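Local atomic coordinates of Lin1840 protein (Listeria innocua serovar 6a, PDB entry 4ZOC), a protein that probably hydrolyses terminal, non-reducing beta-D-glucosyl residues with release of beta-D-glucose, and takes part in beta-1,2-glucan metabolism. Residues D16-Q21 and E327-M332; A296-E301 and T305-E310; H53-G58 and L77-L82. The protein carries 2 engineered substitutions. All blocks are in the same frame, centred on the assembly; numbering follows the deposited sequence.

Interaction 1 of 3, residues D16-Q21 and E327-M332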
loop_
_atom_site.group_PDB
_atom_site.type_symbol
_atom_site.label_atom_id
_atom_site.label_comp_id
_atom_site.label_asym_id
_atom_site.label_seq_id
_atom_site.Cartn_x
_atom_site.Cartn_y
_atom_site.Cartn_z
ATOM N N ASP A 16 40.692 16.778 -12.951
ATOM C CA ASP A 16 40.586 15.333 -12.927
ATOM C C ASP A 16 40.769 14.795 -11.506
ATOM O O ASP A 16 40.114 13.786 -11.117
ATOM C CB ASP A 16 41.585 14.677 -13.871
ATOM C CG ASP A 16 41.118 14.611 -15.305
ATOM O OD1 ASP A 16 39.988 15.016 -15.650
ATOM O OD2 ASP A 16 41.931 14.109 -16.130
ATOM N N GLU A 17 41.622 15.459 -10.716
ATOM C CA GLU A 17 41.799 15.029 -9.307
ATOM C C GLU A 17 40.491 15.263 -8.513
ATOM O O GLU A 17 40.072 14.450 -7.682
ATOM C CB GLU A 17 42.924 15.807 -8.614
ATOM C CG GLU A 17 44.302 15.250 -8.936
ATOM C CD GLU A 17 45.440 16.150 -8.573
ATOM O OE1 GLU A 17 45.236 17.378 -8.371
ATOM O OE2 GLU A 17 46.561 15.585 -8.543
ATOM N N LYS A 18 39.884 16.416 -8.732
ATOM C CA LYS A 18 38.626 16.754 -8.036
ATOM C C LYS A 18 37.539 15.773 -8.418
ATOM O O LYS A 18 36.824 15.283 -7.518
ATOM C CB LYS A 18 38.170 18.182 -8.319
ATOM C CG LYS A 18 39.115 19.170 -7.733
ATOM C CD LYS A 18 38.649 20.607 -7.784
ATOM C CE LYS A 18 38.667 21.160 -9.188
ATOM N NZ LYS A 18 38.374 22.605 -9.095
ATOM N N ILE A 19 37.433 15.433 -9.691
ATOM C CA ILE A 19 36.419 14.484 -10.158
ATOM C C ILE A 19 36.597 13.104 -9.458
ATOM O O ILE A 19 35.631 12.548 -8.905
ATOM C CB ILE A 19 36.460 14.335 -11.711
ATOM C CG1 ILE A 19 36.030 15.648 -12.471
ATOM C CG2 ILE A 19 35.669 13.080 -12.170
ATOM C CD1 ILE A 19 36.260 15.569 -13.980
ATOM N N ALA A 20 37.812 12.553 -9.435
ATOM C CA ALA A 20 38.033 11.253 -8.832
ATOM C C ALA A 20 37.838 11.230 -7.333
ATOM O O ALA A 20 37.510 10.153 -6.762
ATOM C CB ALA A 20 39.436 10.747 -9.206
ATOM N N GLN A 21 38.039 12.385 -6.674
ATOM C CA GLN A 21 37.811 12.496 -5.242
ATOM C C GLN A 21 36.347 12.078 -4.945
ATOM O O GLN A 21 36.069 11.658 -3.848
ATOM C CB GLN A 21 38.076 13.966 -4.713
ATOM C CG GLN A 21 38.048 14.133 -3.210
ATOM C CD GLN A 21 39.010 13.306 -2.408
ATOM O OE1 GLN A 21 38.765 13.061 -1.226
ATOM N NE2 GLN A 21 40.172 12.984 -2.980
ATOM N N GLU A 327 32.463 22.211 -4.202
ATOM C CA GLU A 327 31.705 22.076 -2.945
ATOM C C GLU A 327 31.730 20.623 -2.480
ATOM O O GLU A 327 31.938 20.376 -1.302
ATOM C CB GLU A 327 30.255 22.634 -3.079
ATOM C CG GLU A 327 30.249 24.177 -3.138
ATOM C CD GLU A 327 29.022 24.814 -3.770
ATOM O OE1 GLU A 327 27.950 24.170 -3.832
ATOM O OE2 GLU A 327 29.144 26.008 -4.171
ATOM N N ALA A 328 31.540 19.699 -3.396
ATOM C CA ALA A 328 31.566 18.296 -3.060
ATOM C C ALA A 328 32.980 17.885 -2.581
ATOM O O ALA A 328 33.140 17.211 -1.560
ATOM C CB ALA A 328 31.161 17.440 -4.264
ATOM N N VAL A 329 33.996 18.340 -3.294
ATOM C CA VAL A 329 35.363 18.041 -2.888
ATOM C C VAL A 329 35.660 18.589 -1.462
ATOM O O VAL A 329 36.241 17.887 -0.624
ATOM C CB VAL A 329 36.381 18.528 -3.952
ATOM C CG1 VAL A 329 37.800 18.433 -3.423
ATOM C CG2 VAL A 329 36.228 17.765 -5.244
ATOM N N LEU A 330 35.296 19.841 -1.182
ATOM C CA LEU A 330 35.496 20.438 0.100
ATOM C C LEU A 330 34.783 19.615 1.174
ATOM O O LEU A 330 35.327 19.375 2.238
ATOM C CB LEU A 330 34.995 21.863 0.139
ATOM C CG LEU A 330 35.220 22.582 1.475
ATOM C CD1 LEU A 330 36.657 22.550 1.979
ATOM C CD2 LEU A 330 34.719 24.014 1.334
ATOM N N ARG A 331 33.548 19.177 0.907
ATOM C CA ARG A 331 32.925 18.288 1.894
ATOM C C ARG A 331 33.706 16.958 2.200
ATOM O O ARG A 331 33.863 16.553 3.395
ATOM C CB ARG A 331 31.447 18.068 1.533
ATOM C CG ARG A 331 30.617 19.325 1.715
ATOM C CD ARG A 331 29.085 19.106 1.602
ATOM N NE ARG A 331 28.664 18.835 0.251
ATOM C CZ ARG A 331 28.232 19.734 -0.639
ATOM N NH1 ARG A 331 27.852 19.345 -1.851
ATOM N NH2 ARG A 331 28.137 21.009 -0.304
ATOM N N MET A 332 34.228 16.344 1.157
ATOM C CA MET A 332 35.035 15.114 1.266
ATOM C C MET A 332 36.292 15.402 2.113
ATOM O O MET A 332 36.661 14.675 3.023
ATOM C CB MET A 332 35.382 14.588 -0.134
ATOM C CG MET A 332 34.261 13.813 -0.861
ATOM S SD MET A 332 33.933 12.234 0.005
ATOM C CE MET A 332 35.407 11.309 -0.517
#
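In the TIM-barrel domain of this family 3 glycoside hydrolase, helix 15-21, which leads into the first barrel strand, is pressed against helix 322-338 through Lys-18 and Gln-21 on one side and Val-329 and Met-332 on the other. The pair illustrates how helices at distant points of a chain can meet through few side chains. Over these segments the axes approach to 9.3 Å at an angle of 62°, and the residues that touch are spaced by three on each helix.

One methyl of Val-329 does most of the work at the first point. Val-329 CG2 rests 3.4 Å from the backbone O of Lys-18 and 3.7 Å from Lys-18 CB, so that the valine meets the root of the lysine, the two side chains crossing at about a right angle. The lysine then bends at chi3 (-71°) and carries its ammonium off to Asp-326 and Glu-322, both upstream on the same partner helix, which adds salt bridges to the packing.

At the second point Met-332 curls, with chi2 and chi3 both near -70°, and this fold brings Met-332 CE to 3.4 Å from the backbone O of Gln-21. Gln-21 OE1 lies 3.9 Å from Met-332 CE, and Gln-21 CG lies 4.1 Å from Met-332 CB. The amide oxygen is satisfied elsewhere, by a hydrogen bond from Lys-336 NZ, one turn farther along the methionine's helix. Nonpolar carbon thus lies against carbonyl oxygens here, while the charged and amide ends find their partners beyond the interface.

Around this buried junction, helix 15-21 packs on helix 306-316 through Ile-19 and Ala-20, while Leu-330 joins helix 322-338 to helix 3-12; strand 23-25 begins just beyond Gln-21.

Interaction 2 of 3, residues A296-E301 and T305-E310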
loop_
_atom_site.group_PDB
_atom_site.type_symbol
_atom_site.label_atom_id
_atom_site.label_comp_id
_atom_site.label_asym_id
_atom_site.label_seq_id
_atom_site.Cartn_x
_atom_site.Cartn_y
_atom_site.Cartn_z
ATOM N N ALA A 296 21.927 17.716 -7.594
ATOM C CA ALA A 296 21.208 17.367 -6.357
ATOM C C ALA A 296 22.148 17.254 -5.178
ATOM O O ALA A 296 21.724 16.987 -4.042
ATOM C CB ALA A 296 20.432 16.052 -6.561
ATOM N N GLY A 297 23.466 17.425 -5.369
ATOM C CA GLY A 297 24.354 17.471 -4.212
ATOM C C GLY A 297 24.959 16.176 -3.660
ATOM O O GLY A 297 25.402 16.109 -2.477
ATOM N N VAL A 298 24.950 15.177 -4.497
ATOM C CA VAL A 298 25.549 13.878 -4.190
ATOM C C VAL A 298 27.057 14.089 -4.361
ATOM O O VAL A 298 27.497 14.450 -5.431
ATOM C CB VAL A 298 25.049 12.750 -5.131
ATOM C CG1 VAL A 298 25.822 11.480 -4.856
ATOM C CG2 VAL A 298 23.565 12.483 -4.932
ATOM N N ASP A 299 27.795 13.862 -3.293
ATOM C CA ASP A 299 29.230 14.109 -3.270
ATOM C C ASP A 299 30.078 12.957 -3.682
ATOM O O ASP A 299 31.240 13.151 -4.039
ATOM C CB ASP A 299 29.648 14.555 -1.901
ATOM C CG ASP A 299 28.893 15.800 -1.462
ATOM O OD1 ASP A 299 28.670 16.710 -2.319
ATOM O OD2 ASP A 299 28.616 15.902 -0.256
ATOM N N LEU A 300 29.544 11.741 -3.549
ATOM C CA LEU A 300 30.389 10.510 -3.612
ATOM C C LEU A 300 29.596 9.404 -4.237
ATOM O O LEU A 300 28.557 9.026 -3.672
ATOM C CB LEU A 300 30.849 10.168 -2.181
ATOM C CG LEU A 300 31.838 9.008 -2.024
ATOM C CD1 LEU A 300 33.078 9.116 -2.945
ATOM C CD2 LEU A 300 32.171 8.788 -0.534
ATOM N N GLU A 301 30.059 8.934 -5.389
ATOM C CA GLU A 301 29.412 7.928 -6.201
ATOM C C GLU A 301 29.946 6.559 -5.831
ATOM O O GLU A 301 31.136 6.277 -5.991
ATOM C CB GLU A 301 29.628 8.202 -7.684
ATOM C CG GLU A 301 28.972 7.157 -8.594
ATOM C CD GLU A 301 28.894 7.543 -9.994
ATOM O OE1 GLU A 301 29.514 8.564 -10.355
ATOM O OE2 GLU A 301 28.250 6.779 -10.770
ATOM N N THR A 305 30.494 4.775 -12.389
ATOM C CA THR A 305 31.429 5.540 -13.124
ATOM C C THR A 305 30.834 6.734 -13.842
ATOM O O THR A 305 31.515 7.287 -14.666
ATOM C CB THR A 305 32.161 4.670 -14.136
ATOM O OG1 THR A 305 31.232 4.138 -15.070
ATOM C CG2 THR A 305 32.865 3.488 -13.472
ATOM N N CYS A 306 29.623 7.214 -13.498
ATOM C CA CYS A 306 29.096 8.343 -14.137
ATOM C C CYS A 306 29.944 9.592 -13.898
ATOM O O CYS A 306 30.297 10.284 -14.857
ATOM C CB CYS A 306 27.626 8.648 -13.692
ATOM S SG CYS A 306 26.554 7.234 -13.947
ATOM N N TYR A 307 30.244 9.906 -12.634
ATOM C CA TYR A 307 31.081 11.059 -12.341
ATOM C C TYR A 307 32.414 10.983 -13.022
ATOM O O TYR A 307 32.823 11.927 -13.766
ATOM C CB TYR A 307 31.284 11.292 -10.843
ATOM C CG TYR A 307 30.066 11.898 -10.079
ATOM C CD1 TYR A 307 28.911 12.373 -10.741
ATOM C CD2 TYR A 307 30.085 11.967 -8.690
ATOM C CE1 TYR A 307 27.882 12.941 -10.042
ATOM C CE2 TYR A 307 29.059 12.555 -7.987
ATOM C CZ TYR A 307 27.917 13.003 -8.668
ATOM O OH TYR A 307 26.917 13.621 -8.006
ATOM N N ILE A 308 33.098 9.871 -12.771
ATOM C CA ILE A 308 34.474 9.722 -13.259
ATOM C C ILE A 308 34.592 9.916 -14.789
ATOM O O ILE A 308 35.493 10.609 -15.270
ATOM C CB ILE A 308 35.083 8.446 -12.651
ATOM C CG1 ILE A 308 36.609 8.542 -12.645
ATOM C CG2 ILE A 308 34.640 7.185 -13.340
ATOM C CD1 ILE A 308 37.165 9.236 -11.427
ATOM N N HIS A 309 33.656 9.349 -15.547
ATOM C CA HIS A 309 33.716 9.411 -17.004
ATOM C C HIS A 309 33.040 10.649 -17.622
ATOM O O HIS A 309 33.426 11.058 -18.729
ATOM C CB HIS A 309 33.191 8.109 -17.617
ATOM C CG HIS A 309 34.049 6.918 -17.328
ATOM N ND1 HIS A 309 35.423 6.987 -17.255
ATOM C CD2 HIS A 309 33.726 5.627 -17.062
ATOM C CE1 HIS A 309 35.909 5.795 -16.929
ATOM N NE2 HIS A 309 34.900 4.951 -16.819
ATOM N N GLU A 310 32.123 11.294 -16.919
ATOM C CA GLU A 310 31.308 12.405 -17.526
ATOM C C GLU A 310 31.457 13.842 -16.981
ATOM O O GLU A 310 31.102 14.839 -17.693
ATOM C CB GLU A 310 29.793 12.081 -17.469
ATOM C CG GLU A 310 29.463 10.726 -18.030
ATOM C CD GLU A 310 29.524 10.642 -19.530
ATOM O OE1 GLU A 310 29.686 11.675 -20.235
ATOM O OE2 GLU A 310 29.364 9.502 -20.040
HETATM O O HOH W 1 32.161 8.007 -10.740
#
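The chain leaves helix 286-295 through a Schellman motif at Gly-297 (phi 89°), enters strand 301-302 and turns into helix 306-316, a path that brings the CA atoms of Glu-301 and Tyr-307 to 7.1 Å from each other. This tight turn shows how a carboxylate can meet the start of a helix whose own N-cap residue, Thr-305, makes no side-chain capping bond.

Glu-301 stretches out from the strand, its CG opposite the backbone N (chi1 179°) and the rest of the chain extended, which delivers both oxygens to the first helical N-H groups. Glu-301 OE1 accepts from Tyr-307 N at 2.7 Å in a nearly straight bond on its syn lone pair. Glu-301 OE2 accepts from Cys-306 N at 3.1 Å, again on the syn side but somewhat out of the carboxylate plane, and it also bonds to Thr-304 OG1 in the intervening turn. A water donates to OE1 and accepts from Ile-308 N at 2.9 Å, bringing a third helical N-H under the same group. Such gathered donors at a helix start would be expected to favour the ionised carboxylate. The Glu-301 side chain lies about 13 Å from a bound beta-D-glucopyranose, away from the pocket residues.

Tyr-307 returns the favour at the other end of the loop. Its ring plane stands nearly perpendicular to the carboxylate, at 83°, and Tyr-307 OH donates to Val-298 O at 2.8 Å, tilted from the carbonyl plane. That oxygen lies at the edge of the ring, and Val-298 CB sits 3.5 Å from Tyr-307 OH, the two side chains crossing at about a right angle.

These links join the last strand of a TIM barrel, 301-302, to the helix that follows it; through Glu-301 that strand pairs with Cys-22 and Gln-24 of the first-strand region, closing the barrel.

Interaction 3 of 3, residues H53-G58 and L77-L82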
loop_
_atom_site.group_PDB
_atom_site.type_symbol
_atom_site.label_atom_id
_atom_site.label_comp_id
_atom_site.label_asym_id
_atom_site.label_seq_id
_atom_site.Cartn_x
_atom_site.Cartn_y
_atom_site.Cartn_z
ATOM N N HIS A 53 42.659 7.141 -12.229
ATOM C CA HIS A 53 41.401 7.159 -11.431
ATOM C C HIS A 53 41.661 6.602 -10.034
ATOM O O HIS A 53 41.307 7.220 -9.053
ATOM C CB HIS A 53 40.303 6.328 -12.103
ATOM C CG HIS A 53 39.884 6.871 -13.435
ATOM N ND1 HIS A 53 39.680 6.063 -14.526
ATOM C CD2 HIS A 53 39.625 8.122 -13.840
ATOM C CE1 HIS A 53 39.342 6.800 -15.567
ATOM N NE2 HIS A 53 39.288 8.058 -15.168
ATOM N N THR A 54 42.291 5.439 -9.941
ATOM C CA THR A 54 42.432 4.787 -8.668
ATOM C C THR A 54 43.406 5.484 -7.715
ATOM O O THR A 54 43.174 5.532 -6.509
ATOM C CB THR A 54 42.679 3.276 -8.823
ATOM O OG1 THR A 54 43.959 3.024 -9.409
ATOM C CG2 THR A 54 41.596 2.655 -9.668
ATOM N N GLU A 55 44.431 6.121 -8.256
ATOM C CA GLU A 55 45.386 6.827 -7.453
ATOM C C GLU A 55 44.816 8.129 -6.963
ATOM O O GLU A 55 45.420 8.772 -6.121
ATOM C CB GLU A 55 46.646 7.102 -8.246
ATOM C CG GLU A 55 47.340 5.771 -8.621
ATOM C CD GLU A 55 48.552 5.957 -9.472
ATOM O OE1 GLU A 55 49.162 4.940 -9.718
ATOM O OE2 GLU A 55 48.864 7.107 -9.887
ATOM N N ASN A 56 43.653 8.534 -7.505
ATOM C CA ASN A 56 42.967 9.769 -7.060
ATOM C C ASN A 56 41.513 9.588 -6.509
ATOM O O ASN A 56 40.861 10.558 -6.153
ATOM C CB ASN A 56 42.963 10.794 -8.193
ATOM C CG ASN A 56 44.371 11.196 -8.532
ATOM O OD1 ASN A 56 45.051 11.860 -7.743
ATOM N ND2 ASN A 56 44.836 10.674 -9.587
ATOM N N ALA A 57 41.081 8.358 -6.388
ATOM C CA ALA A 57 39.765 8.070 -5.792
ATOM C C ALA A 57 39.626 8.543 -4.388
ATOM O O ALA A 57 40.586 8.594 -3.621
ATOM C CB ALA A 57 39.497 6.567 -5.884
ATOM N N GLY A 58 38.399 8.950 -4.004
ATOM C CA GLY A 58 38.212 9.577 -2.690
ATOM C C GLY A 58 38.097 8.582 -1.578
ATOM O O GLY A 58 38.499 8.846 -0.422
ATOM N N LEU A 77 49.229 6.698 -0.748
ATOM C CA LEU A 77 49.933 7.890 -0.378
ATOM C C LEU A 77 51.336 7.961 -0.981
ATOM O O LEU A 77 51.855 9.058 -1.117
ATOM C CB LEU A 77 50.023 8.040 1.141
ATOM C CG LEU A 77 48.739 8.365 1.915
ATOM C CD1 LEU A 77 48.922 8.260 3.384
ATOM C CD2 LEU A 77 48.237 9.737 1.581
ATOM N N LYS A 78 51.923 6.832 -1.353
ATOM C CA LYS A 78 53.197 6.880 -2.103
ATOM C C LYS A 78 53.001 7.614 -3.447
ATOM O O LYS A 78 53.937 8.292 -3.910
ATOM C CB LYS A 78 53.772 5.494 -2.392
ATOM C CG LYS A 78 54.398 4.793 -1.221
ATOM C CD LYS A 78 54.940 3.408 -1.611
ATOM C CE LYS A 78 55.337 2.585 -0.386
ATOM N NZ LYS A 78 56.809 2.419 -0.255
ATOM N N THR A 79 51.820 7.473 -4.069
ATOM C CA THR A 79 51.570 7.986 -5.412
ATOM C C THR A 79 50.648 9.191 -5.523
ATOM O O THR A 79 50.603 9.871 -6.581
ATOM C CB THR A 79 51.071 6.889 -6.332
ATOM O OG1 THR A 79 49.855 6.278 -5.831
ATOM C CG2 THR A 79 52.183 5.814 -6.500
ATOM N N ASN A 80 49.920 9.494 -4.449
ATOM C CA ASN A 80 49.010 10.582 -4.528
ATOM C C ASN A 80 49.754 11.931 -4.535
ATOM O O ASN A 80 50.539 12.209 -3.626
ATOM C CB ASN A 80 48.058 10.552 -3.339
ATOM C CG ASN A 80 46.961 11.570 -3.481
ATOM O OD1 ASN A 80 47.018 12.655 -2.905
ATOM N ND2 ASN A 80 45.954 11.216 -4.261
ATOM N N ARG A 81 49.445 12.801 -5.486
ATOM C CA ARG A 81 50.298 13.994 -5.663
ATOM C C ARG A 81 50.241 14.955 -4.480
ATOM O O ARG A 81 51.275 15.453 -4.031
ATOM C CB ARG A 81 49.937 14.739 -6.919
ATOM C CG ARG A 81 50.781 15.981 -7.216
ATOM C CD ARG A 81 50.326 16.542 -8.547
ATOM N NE ARG A 81 48.995 17.168 -8.495
ATOM C CZ ARG A 81 48.744 18.439 -8.178
ATOM N NH1 ARG A 81 49.760 19.248 -7.913
ATOM N NH2 ARG A 81 47.492 18.947 -8.177
ATOM N N LEU A 82 49.029 15.228 -3.968
ATOM C CA LEU A 82 48.879 16.195 -2.877
ATOM C C LEU A 82 48.786 15.629 -1.467
ATOM O O LEU A 82 48.756 16.417 -0.517
ATOM C CB LEU A 82 47.684 17.141 -3.132
ATOM C CG LEU A 82 47.754 17.973 -4.410
ATOM C CD1 LEU A 82 46.411 18.626 -4.697
ATOM C CD2 LEU A 82 48.847 19.040 -4.314
HETATM O O HOH W 2 47.647 7.468 -5.307
HETATM O O HOH W 3 44.172 13.331 -5.535
HETATM O O HOH W 4 47.682 12.164 -7.611
#
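The carbonyl oxygen of Glu-55 is gripped by two donors: Asn-80 ND2 at 3.1 Å and a water at 2.7 Å. The hydrogen bond from Asn-80 ND2 is fairly straight (N-H...O 158°) and lies in the carbonyl plane, with the oxygen also close to the amide plane of Asn-80. The water accepts in turn from Thr-79 OG1 at 2.6 Å, so the ends of two successive helices are linked both directly and through solvent.

Asn-80 is held at its other end as well, since OD1 takes the N-H of Ile-84, which would fix how the amide is turned. A similar division applies to Asn-56: its ND2 bonds to Ala-52 O, while OD1 receives two waters. One of these accepts from Asn-80 ND2 at 3.0 Å, the other from Arg-81 N at 2.8 Å.

Among the more exposed residues, Glu-55 crosses Thr-79 at about a right angle, Glu-55 CG lying 3.8 Å from Thr-79 OG1.

One direct bond and three bridging waters thus carry this small, partly exposed contact, which implies polar cross-linking of two chain turns with little nonpolar burial between them.

Overall arrangement
Followed from the N terminus, the chain passes helix 15-21 and then closes its first short loop at interaction 3, where 53-58 and 77-82 enclose the second barrel strand, 59-61, and most of helix 66-79. Interaction 2 comes much later and is very local, spanning the eighth strand. Both nest inside the long loop closed by interaction 1, and they stand in series with each other. Direct contacts connect all three: Arg-331 bridges to Asp-299, Glu-17 to Arg-81, and the ring of His-53 meets that of His-309. Helices and loops next to strands 23-25, 59-61 and 301-302 are thereby tied together, on one side of the chain's centre.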